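Homoserine O-acetyltransferase (Bacillus anthracis str. 'Ames Ancestor', PDB 3I1I) probably transfers an acetyl group from acetyl-CoA to the hydroxyl of homoserine, an early step of methionine biosynthesis. Local coordinates at residues S55-K60 with S68-G73; Q5-E10 with G30-G35. One frame throughout, in Å; residues are numbered along the deposited sequence.

Interaction 1 of 2, residues S55-K60 with S68-G73; sequences SHAAGK and SGWWDG
Trp70 and His56 each offer a ring face to the backbone of the facing segment, in the long loop that follows strand 44-48 of this alpha/beta hydrolase fold. The indole of Trp70 takes Ala57 over its five-membered ring, the CA lying 3.7 Å from the ring centroid in a CH-pi contact, while Ala57 CB reaches on toward CZ2. Its CG sits between the backbone N and the carbonyl carbon (chi1 55°), which folds the indole back over the 55-60 segment; Trp70 NE1 is hydrogen-bonded to the carbonyl oxygen of Thr54. In the same manner the imidazole of His56 lies across Gly69, whose CA approaches one face 4.0 Å from the ring centroid. Its ND1 is hydrogen-bonded to Glu32.

Between these two rings the main chains run close. Trp70 N donates to the carbonyl oxygen of His56, the central residue of an inverse gamma turn, at 3.0 Å and in the carbonyl plane. Trp71 N binds Ala57 O at 2.9 Å, tilted out of the plane of the Ala57 carbonyl. Gly69 N reaches Gly59 O at 3.0 Å, and Gly69, having no side chain, lets its CA lie directly against His56 O.

Trp71 turns its indole away from this seam toward strands 44-48 and 150-154, touching the residues of a probable nucleophile elbow, and its NE1 is held by Gly354 O. At the other end of the seam, Asp72 directs its carboxylate back across the gap, with CG anti to the backbone N (chi1 -170°): OD1 receives Gly59 N at 2.8 Å on its anti side, 19° out of the carboxylate plane.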
loop_
_atom_site.group_PDB
_atom_site.type_symbol
_atom_site.label_atom_id
_atom_site.label_comp_id
_atom_site.label_asym_id
_atom_site.label_seq_id
_atom_site.Cartn_x
_atom_site.Cartn_y
_atom_site.Cartn_z
ATOM N N SER A 55 27.238 -1.011 -3.319
ATOM C CA SER A 55 28.548 -1.137 -2.679
ATOM C C SER A 55 29.211 0.219 -2.315
ATOM O O SER A 55 30.164 0.260 -1.538
ATOM C CB SER A 55 29.495 -1.931 -3.595
ATOM O OG SER A 55 29.849 -1.140 -4.735
ATOM N N HIS A 56 28.698 1.308 -2.879
ATOM C CA HIS A 56 29.306 2.631 -2.732
ATOM C C HIS A 56 29.042 3.261 -1.381
ATOM O O HIS A 56 28.294 4.217 -1.250
ATOM C CB HIS A 56 28.812 3.565 -3.848
ATOM C CG HIS A 56 29.713 4.731 -4.083
ATOM N ND1 HIS A 56 31.091 4.621 -4.043
ATOM C CD2 HIS A 56 29.440 6.023 -4.391
ATOM C CE1 HIS A 56 31.621 5.809 -4.285
ATOM N NE2 HIS A 56 30.639 6.674 -4.505
ATOM N N ALA A 57 29.665 2.689 -0.367
ATOM C CA ALA A 57 29.510 3.153 0.998
ATOM C C ALA A 57 30.259 4.464 1.259
ATOM O O ALA A 57 29.928 5.176 2.189
ATOM C CB ALA A 57 30.006 2.075 1.982
ATOM N N ALA A 58 31.307 4.741 0.489
ATOM C CA ALA A 58 32.124 5.952 0.729
ATOM C C ALA A 58 32.870 6.420 -0.512
ATOM O O ALA A 58 33.015 5.703 -1.520
ATOM C CB ALA A 58 33.110 5.730 1.894
ATOM N N GLY A 59 33.294 7.677 -0.448
ATOM C CA GLY A 59 34.148 8.249 -1.471
ATOM C C GLY A 59 33.406 8.471 -2.763
ATOM O O GLY A 59 32.171 8.597 -2.769
ATOM N N LYS A 60 34.196 8.561 -3.841
ATOM C CA LYS A 60 33.690 8.880 -5.177
ATOM C C LYS A 60 34.411 8.091 -6.227
ATOM O O LYS A 60 35.582 7.748 -6.062
ATOM C CB LYS A 60 33.905 10.346 -5.508
ATOM C CG LYS A 60 33.599 11.344 -4.401
ATOM C CD LYS A 60 33.524 12.751 -4.994
ATOM C CE LYS A 60 33.118 13.794 -3.975
ATOM N NZ LYS A 60 32.667 15.088 -4.599
ATOM N N SER A 68 28.920 11.725 -2.673
ATOM C CA SER A 68 29.740 10.659 -2.161
ATOM C C SER A 68 28.873 9.482 -1.734
ATOM O O SER A 68 27.677 9.565 -1.712
ATOM C CB SER A 68 30.502 11.140 -0.945
ATOM O OG SER A 68 31.163 12.333 -1.250
ATOM N N GLY A 69 29.514 8.391 -1.368
ATOM C CA GLY A 69 28.823 7.181 -0.984
ATOM C C GLY A 69 27.993 7.331 0.265
ATOM O O GLY A 69 28.180 8.237 1.051
ATOM N N TRP A 70 27.100 6.387 0.458
ATOM C CA TRP A 70 25.972 6.574 1.374
ATOM C C TRP A 70 26.311 6.651 2.888
ATOM O O TRP A 70 25.484 7.092 3.692
ATOM C CB TRP A 70 24.905 5.538 1.061
ATOM C CG TRP A 70 25.377 4.154 1.076
ATOM C CD1 TRP A 70 25.721 3.405 0.005
ATOM C CD2 TRP A 70 25.585 3.337 2.235
ATOM N NE1 TRP A 70 26.127 2.160 0.414
ATOM C CE2 TRP A 70 26.047 2.087 1.783
ATOM C CE3 TRP A 70 25.396 3.533 3.605
ATOM C CZ2 TRP A 70 26.341 1.011 2.660
ATOM C CZ3 TRP A 70 25.677 2.451 4.496
ATOM C CH2 TRP A 70 26.161 1.216 4.005
ATOM N N TRP A 71 27.508 6.232 3.280
ATOM C CA TRP A 71 27.979 6.353 4.671
ATOM C C TRP A 71 29.306 7.109 4.724
ATOM O O TRP A 71 30.142 6.882 5.626
ATOM C CB TRP A 71 28.100 4.969 5.344
ATOM C CG TRP A 71 27.138 4.685 6.472
ATOM C CD1 TRP A 71 26.068 5.437 6.849
ATOM C CD2 TRP A 71 27.137 3.539 7.341
ATOM N NE1 TRP A 71 25.413 4.852 7.914
ATOM C CE2 TRP A 71 26.040 3.680 8.224
ATOM C CE3 TRP A 71 27.949 2.401 7.448
ATOM C CZ2 TRP A 71 25.750 2.753 9.218
ATOM C CZ3 TRP A 71 27.664 1.465 8.442
ATOM C CH2 TRP A 71 26.571 1.648 9.317
ATOM N N ASP A 72 29.476 8.047 3.794
ATOM C CA ASP A 72 30.750 8.755 3.640
ATOM C C ASP A 72 31.167 9.469 4.905
ATOM O O ASP A 72 32.354 9.506 5.241
ATOM C CB ASP A 72 30.722 9.750 2.486
ATOM C CG ASP A 72 32.102 10.310 2.177
ATOM O OD1 ASP A 72 32.946 9.589 1.557
ATOM O OD2 ASP A 72 32.361 11.466 2.587
ATOM N N GLY A 73 30.201 10.028 5.627
ATOM C CA GLY A 73 30.499 10.712 6.867
ATOM C C GLY A 73 31.132 9.857 7.952
ATOM O O GLY A 73 31.776 10.394 8.847
#

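Interaction 2 of 2, residues Q5-E10 with G30-G35; sequences QIVKKE and GYETYG
Glu10 lays its CB over the ring of Tyr31, 3.6 Å from the centroid, in a CH-pi contact displaced toward the CZ end of the ring. Tyr31 gets there because its CG stands between the backbone N and the carbonyl carbon (chi1 68°), lifting the phenol up against the neighbouring chain segment; its OH is hydrogen-bonded to Glu301 of the second subunit. The carboxylate plane of Glu10 ends 28° from that of the ring. Beneath this pair the backbones are joined twice: Glu10 N donates almost straight to Tyr31 O at 2.8 Å, and Tyr31 N returns to Glu10 O at 3.0 Å from above the carbonyl plane.

Val7 fills the other end with its two methyls divided. CG1 rests on the carboxylate of Glu32, 3.4 Å from OE2, whereas CG2 meets the rim of the Tyr34 ring in its plane, 3.5 Å from CE1. Tyr34 OH in turn donates to Glu32 OE2 at 2.7 Å from above the carboxylate plane, so the acid and the phenol present a linked surface to the valine. Lys9, bent at chi2 (86°), brings CE to 3.8 Å from Gly30 CA. Its ammonium forms a salt bridge with Asp92 and a hydrogen bond with His103 O, staying beyond salt-bridge range of Glu32, whose OE1 is hydrogen-bonded to Tyr61 OH. A water accepts from Lys8 N and reaches Thr33 O only weakly.

The 5-10 segment thus diverges from strand 24-34 toward Val7 and closes on it at Glu10, where strand 10-18 begins; the Glu10-Tyr31 bridge is a hydrogen-bonded antiparallel pair at the edge of the central sheet of the alpha/beta hydrolase fold.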
loop_
_atom_site.group_PDB
_atom_site.type_symbol
_atom_site.label_atom_id
_atom_site.label_comp_id
_atom_site.label_asym_id
_atom_site.label_seq_id
_atom_site.Cartn_x
_atom_site.Cartn_y
_atom_site.Cartn_z
ATOM N N GLN A 5 41.308 8.582 -1.748
ATOM C CA GLN A 5 41.661 8.307 -3.140
ATOM C C GLN A 5 40.403 7.921 -3.906
ATOM O O GLN A 5 39.491 7.317 -3.338
ATOM C CB GLN A 5 42.657 7.146 -3.227
ATOM C CG GLN A 5 43.896 7.277 -2.343
ATOM C CD GLN A 5 44.910 8.244 -2.899
ATOM O OE1 GLN A 5 45.227 8.217 -4.091
ATOM N NE2 GLN A 5 45.437 9.104 -2.034
ATOM N N ILE A 6 40.351 8.248 -5.191
ATOM C CA ILE A 6 39.242 7.820 -6.017
ATOM C C ILE A 6 39.078 6.310 -5.906
ATOM O O ILE A 6 40.064 5.575 -5.833
ATOM C CB ILE A 6 39.434 8.264 -7.455
ATOM C CG1 ILE A 6 38.844 9.674 -7.617
ATOM C CG2 ILE A 6 38.765 7.279 -8.416
ATOM C CD1 ILE A 6 38.604 10.458 -6.297
ATOM N N VAL A 7 37.826 5.867 -5.853
ATOM C CA VAL A 7 37.495 4.492 -5.567
ATOM C C VAL A 7 37.341 3.697 -6.857
ATOM O O VAL A 7 36.757 4.161 -7.824
ATOM C CB VAL A 7 36.171 4.393 -4.736
ATOM C CG1 VAL A 7 35.682 2.914 -4.641
ATOM C CG2 VAL A 7 36.354 5.037 -3.357
ATOM N N LYS A 8 37.830 2.470 -6.839
ATOM C CA LYS A 8 37.785 1.623 -8.008
ATOM C C LYS A 8 36.762 0.529 -7.783
ATOM O O LYS A 8 36.799 -0.136 -6.766
ATOM C CB LYS A 8 39.160 0.993 -8.257
ATOM C CG LYS A 8 39.430 0.691 -9.750
ATOM C CD LYS A 8 40.001 -0.737 -10.011
ATOM C CE LYS A 8 39.654 -1.253 -11.446
ATOM N NZ LYS A 8 40.039 -0.270 -12.547
ATOM N N LYS A 9 35.846 0.344 -8.713
ATOM C CA LYS A 9 34.911 -0.753 -8.622
ATOM C C LYS A 9 35.612 -2.040 -9.029
ATOM O O LYS A 9 36.348 -2.059 -10.002
ATOM C CB LYS A 9 33.713 -0.501 -9.532
ATOM C CG LYS A 9 32.547 -1.479 -9.332
ATOM C CD LYS A 9 31.596 -1.050 -8.221
ATOM C CE LYS A 9 30.511 -2.117 -7.978
ATOM N NZ LYS A 9 29.308 -1.550 -7.331
ATOM N N GLU A 10 35.392 -3.104 -8.281
ATOM C CA GLU A 10 35.893 -4.427 -8.643
ATOM C C GLU A 10 34.721 -5.371 -8.833
ATOM O O GLU A 10 33.550 -5.028 -8.561
ATOM C CB GLU A 10 36.758 -5.010 -7.544
ATOM C CG GLU A 10 37.757 -4.070 -6.958
ATOM C CD GLU A 10 39.042 -4.010 -7.727
ATOM O OE1 GLU A 10 39.982 -3.391 -7.155
ATOM O OE2 GLU A 10 39.130 -4.548 -8.876
ATOM N N GLY A 30 29.564 -6.994 -7.398
ATOM C CA GLY A 30 30.490 -5.874 -7.412
ATOM C C GLY A 30 30.995 -5.599 -6.024
ATOM O O GLY A 30 30.349 -5.949 -5.074
ATOM N N TYR A 31 32.154 -4.982 -5.889
ATOM C CA TYR A 31 32.578 -4.521 -4.571
ATOM C C TYR A 31 33.600 -3.425 -4.714
ATOM O O TYR A 31 34.047 -3.125 -5.824
ATOM C CB TYR A 31 33.159 -5.651 -3.723
ATOM C CG TYR A 31 34.481 -6.219 -4.192
ATOM C CD1 TYR A 31 35.663 -5.820 -3.617
ATOM C CD2 TYR A 31 34.538 -7.206 -5.179
ATOM C CE1 TYR A 31 36.883 -6.339 -4.039
ATOM C CE2 TYR A 31 35.773 -7.760 -5.593
ATOM C CZ TYR A 31 36.935 -7.318 -5.025
ATOM O OH TYR A 31 38.164 -7.828 -5.412
ATOM N N GLU A 32 33.959 -2.823 -3.591
ATOM C CA GLU A 32 34.943 -1.781 -3.610
ATOM C C GLU A 32 35.546 -1.719 -2.231
ATOM O O GLU A 32 34.920 -2.181 -1.294
ATOM C CB GLU A 32 34.313 -0.454 -4.060
ATOM C CG GLU A 32 33.402 0.214 -3.045
ATOM C CD GLU A 32 32.569 1.302 -3.665
ATOM O OE1 GLU A 32 31.792 0.953 -4.578
ATOM O OE2 GLU A 32 32.674 2.496 -3.225
ATOM N N THR A 33 36.762 -1.185 -2.113
ATOM C CA THR A 33 37.517 -1.188 -0.853
ATOM C C THR A 33 38.143 0.182 -0.627
ATOM O O THR A 33 38.353 0.945 -1.556
ATOM C CB THR A 33 38.657 -2.275 -0.838
ATOM O OG1 THR A 33 39.776 -1.834 -1.639
ATOM C CG2 THR A 33 38.156 -3.649 -1.351
ATOM N N TYR A 34 38.439 0.484 0.625
ATOM C CA TYR A 34 39.047 1.728 1.013
ATOM C C TYR A 34 40.117 1.417 2.062
ATOM O O TYR A 34 39.994 0.464 2.823
ATOM C CB TYR A 34 38.028 2.708 1.605
ATOM C CG TYR A 34 36.628 2.631 1.038
ATOM C CD1 TYR A 34 36.311 3.198 -0.197
ATOM C CD2 TYR A 34 35.593 2.028 1.751
ATOM C CE1 TYR A 34 35.001 3.132 -0.722
ATOM C CE2 TYR A 34 34.292 1.970 1.233
ATOM C CZ TYR A 34 34.003 2.518 0.002
ATOM O OH TYR A 34 32.707 2.468 -0.499
ATOM N N GLY A 35 41.170 2.233 2.109
ATOM C CA GLY A 35 42.290 1.960 3.019
ATOM C C GLY A 35 43.184 0.812 2.558
ATOM O O GLY A 35 43.100 0.358 1.419
HETATM O O HOH W 1 39.378 1.792 -4.693
#

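How the interactions relate
Interaction 2 comes first along the chain and closes before interaction 1 opens; their centres lie 10 Å apart, on the same side of the chain's centre. Interaction 2 belongs to the antiparallel edge of the central mixed sheet, strands 10-18 and 24-34, and interaction 1 to the loop between strands 44-48 and 75-76. They touch directly: Ser55 OG lies 2.7 Å from Lys9 NZ, a probable hydrogen bond, and a second junction joins His56 ND1 to Glu32 OE2 over 2.8 Å. A backbone bond between Val7 and Lys60 adds to this. Polar side chains thereby join the N-terminal segment and edge strand to a loop whose Trp71 packs beside the probable nucleophile elbow.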